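Local atomic coordinates of EreC (Klebsiella pneumoniae, PDB entry 6XCQ), a protein that probably hydrolyses the macrolactone ester of erythromycin and related macrolides, an esterase activity associated with macrolide resistance. Residues Asp156-Leu161 and Ile252-Tyr257. The protein carries 1 engineered substitution. Sequence-based numbering, arbitrary orientation.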
loop_
_atom_site.group_PDB
_atom_site.type_symbol
_atom_site.label_atom_id
_atom_site.label_comp_id
_atom_site.label_asym_id
_atom_site.label_seq_id
_atom_site.Cartn_x
_atom_site.Cartn_y
_atom_site.Cartn_z
ATOM N N ASP A 156 3.657 -4.957 1.450
ATOM C CA ASP A 156 2.415 -5.545 1.927
ATOM C C ASP A 156 2.538 -7.058 2.004
ATOM O O ASP A 156 3.518 -7.650 1.556
ATOM C CB ASP A 156 1.265 -5.184 0.981
ATOM C CG ASP A 156 -0.098 -5.155 1.663
ATOM O OD1 ASP A 156 -0.238 -5.616 2.822
ATOM O OD2 ASP A 156 -1.040 -4.659 1.010
ATOM N N LEU A 157 1.497 -7.678 2.548
ATOM C CA LEU A 157 1.199 -9.080 2.263
ATOM C C LEU A 157 0.924 -9.232 0.772
ATOM O O LEU A 157 0.683 -8.224 0.093
ATOM C CB LEU A 157 -0.014 -9.528 3.071
ATOM C CG LEU A 157 0.095 -9.204 4.556
ATOM C CD1 LEU A 157 -1.239 -9.421 5.236
ATOM C CD2 LEU A 157 1.182 -10.078 5.185
ATOM N N PRO A 158 0.932 -10.449 0.217
ATOM C CA PRO A 158 0.363 -10.617 -1.125
ATOM C C PRO A 158 -1.038 -10.026 -1.148
ATOM O O PRO A 158 -1.879 -10.379 -0.308
ATOM C CB PRO A 158 0.368 -12.144 -1.326
ATOM C CG PRO A 158 0.456 -12.706 0.036
ATOM C CD PRO A 158 1.340 -11.745 0.787
ATOM N N ASN A 159 -1.296 -9.081 -2.056
ATOM C CA ASN A 159 -2.608 -8.438 -2.003
ATOM C C ASN A 159 -3.729 -9.387 -2.418
ATOM O O ASN A 159 -4.906 -9.000 -2.398
ATOM C CB ASN A 159 -2.616 -7.146 -2.831
ATOM C CG ASN A 159 -2.235 -7.353 -4.280
ATOM O OD1 ASN A 159 -2.518 -8.385 -4.877
ATOM N ND2 ASN A 159 -1.610 -6.336 -4.868
ATOM N N THR A 160 -3.379 -10.624 -2.764
ATOM C CA THR A 160 -4.316 -11.727 -2.936
ATOM C C THR A 160 -4.587 -12.479 -1.646
ATOM O O THR A 160 -5.527 -13.282 -1.612
ATOM C CB THR A 160 -3.763 -12.735 -3.948
ATOM O OG1 THR A 160 -2.471 -13.158 -3.500
ATOM C CG2 THR A 160 -3.638 -12.119 -5.339
ATOM N N LEU A 161 -3.767 -12.255 -0.602
ATOM C CA LEU A 161 -3.714 -13.109 0.598
ATOM C C LEU A 161 -3.549 -14.587 0.226
ATOM O O LEU A 161 -3.956 -15.484 0.959
ATOM C CB LEU A 161 -4.932 -12.902 1.514
ATOM C CG LEU A 161 -5.153 -11.457 1.997
ATOM C CD1 LEU A 161 -6.338 -11.337 2.985
ATOM C CD2 LEU A 161 -3.880 -10.888 2.618
ATOM N N ILE A 252 8.481 -16.196 6.051
ATOM C CA ILE A 252 7.710 -16.683 7.194
ATOM C C ILE A 252 6.880 -15.560 7.799
ATOM O O ILE A 252 5.706 -15.753 8.127
ATOM C CB ILE A 252 8.640 -17.308 8.253
ATOM C CG1 ILE A 252 9.290 -18.587 7.723
ATOM C CG2 ILE A 252 7.862 -17.607 9.532
ATOM C CD1 ILE A 252 10.589 -18.957 8.450
ATOM N N GLU A 253 7.477 -14.375 7.974
ATOM C CA GLU A 253 6.699 -13.243 8.497
ATOM C C GLU A 253 5.497 -12.950 7.604
ATOM O O GLU A 253 4.378 -12.746 8.088
ATOM C CB GLU A 253 7.565 -11.990 8.617
ATOM C CG GLU A 253 8.564 -11.989 9.779
ATOM C CD GLU A 253 7.898 -12.122 11.139
ATOM O OE1 GLU A 253 8.206 -13.100 11.859
ATOM O OE2 GLU A 253 7.060 -11.264 11.482
ATOM N N SER A 254 5.725 -12.902 6.293
ATOM C CA SER A 254 4.645 -12.662 5.348
ATOM C C SER A 254 3.542 -13.709 5.492
ATOM O O SER A 254 2.356 -13.365 5.535
ATOM C CB SER A 254 5.196 -12.649 3.923
ATOM O OG SER A 254 4.131 -12.426 3.003
ATOM N N ILE A 255 3.912 -14.994 5.574
ATOM C CA ILE A 255 2.903 -16.051 5.707
ATOM C C ILE A 255 2.152 -15.932 7.028
ATOM O O ILE A 255 0.917 -16.060 7.072
ATOM C CB ILE A 255 3.545 -17.441 5.562
ATOM C CG1 ILE A 255 4.086 -17.642 4.148
ATOM C CG2 ILE A 255 2.542 -18.519 5.902
ATOM C CD1 ILE A 255 5.344 -18.619 4.087
ATOM N N GLU A 256 2.875 -15.687 8.125
ATOM C CA GLU A 256 2.231 -15.573 9.432
ATOM C C GLU A 256 1.159 -14.487 9.425
ATOM O O GLU A 256 0.044 -14.693 9.913
ATOM C CB GLU A 256 3.270 -15.277 10.505
ATOM C CG GLU A 256 2.703 -15.023 11.895
ATOM C CD GLU A 256 3.750 -14.405 12.829
ATOM O OE1 GLU A 256 3.859 -14.823 14.004
ATOM O OE2 GLU A 256 4.472 -13.486 12.378
ATOM N N TYR A 257 1.486 -13.314 8.889
ATOM C CA TYR A 257 0.504 -12.231 8.871
ATOM C C TYR A 257 -0.571 -12.469 7.821
ATOM O O TYR A 257 -1.694 -11.958 7.958
ATOM C CB TYR A 257 1.210 -10.894 8.652
ATOM C CG TYR A 257 1.759 -10.273 9.933
ATOM C CD1 TYR A 257 2.943 -10.730 10.517
ATOM C CD2 TYR A 257 1.082 -9.234 10.559
ATOM C CE1 TYR A 257 3.442 -10.156 11.702
ATOM C CE2 TYR A 257 1.563 -8.654 11.717
ATOM C CZ TYR A 257 2.735 -9.114 12.291
ATOM O OH TYR A 257 3.168 -8.525 13.446
HETATM O O HOH W 1 4.660 -10.338 1.166
#
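L157 and S254 bring their CA atoms to 5.9 Å where an irregular loop, turning through a type I beta turn from P158 to L161, passes one face of helix 244-267. No direct hydrogen bond joins the two segments, so the contact illustrates how a loop can meet a helix through apolar side chains and a shared water. The main apolar contact is made by L157: with CG beside its backbone N (chi1 -51°), one branch, CD2, lies 3.5 Å from S254 O and 3.6 Å from Y257 CB, while CD1 comes 3.7 Å from Y257 O. The leucine reaches from S254 to Y257, nearly one turn apart, and crosses the Y257 side chain nearly at a right angle, meeting its CB rather than its ring, which leans instead on Y284 of helix 279-295. In the fold, the loop leaves strand 151-154, at an edge of the mixed sheet, and leads into helix 164-177; the contact places the loop that follows this edge strand against helix 244-267. Beside the leucine, P158 CD abuts S254 OG at 3.6 Å. With chi1 at 180°, S254 OG points away from the backbone N; it is hydrogen-bonded to D166 OD2 and accepts a hydrogen bond from a water 2.8 Å from OG, which donates its other hydrogen to D156 O at 2.9 Å. The buried carboxylate of D156 forms a salt bridge with R281, and its OD1 accepts a weak, bent hydrogen bond from L157 N.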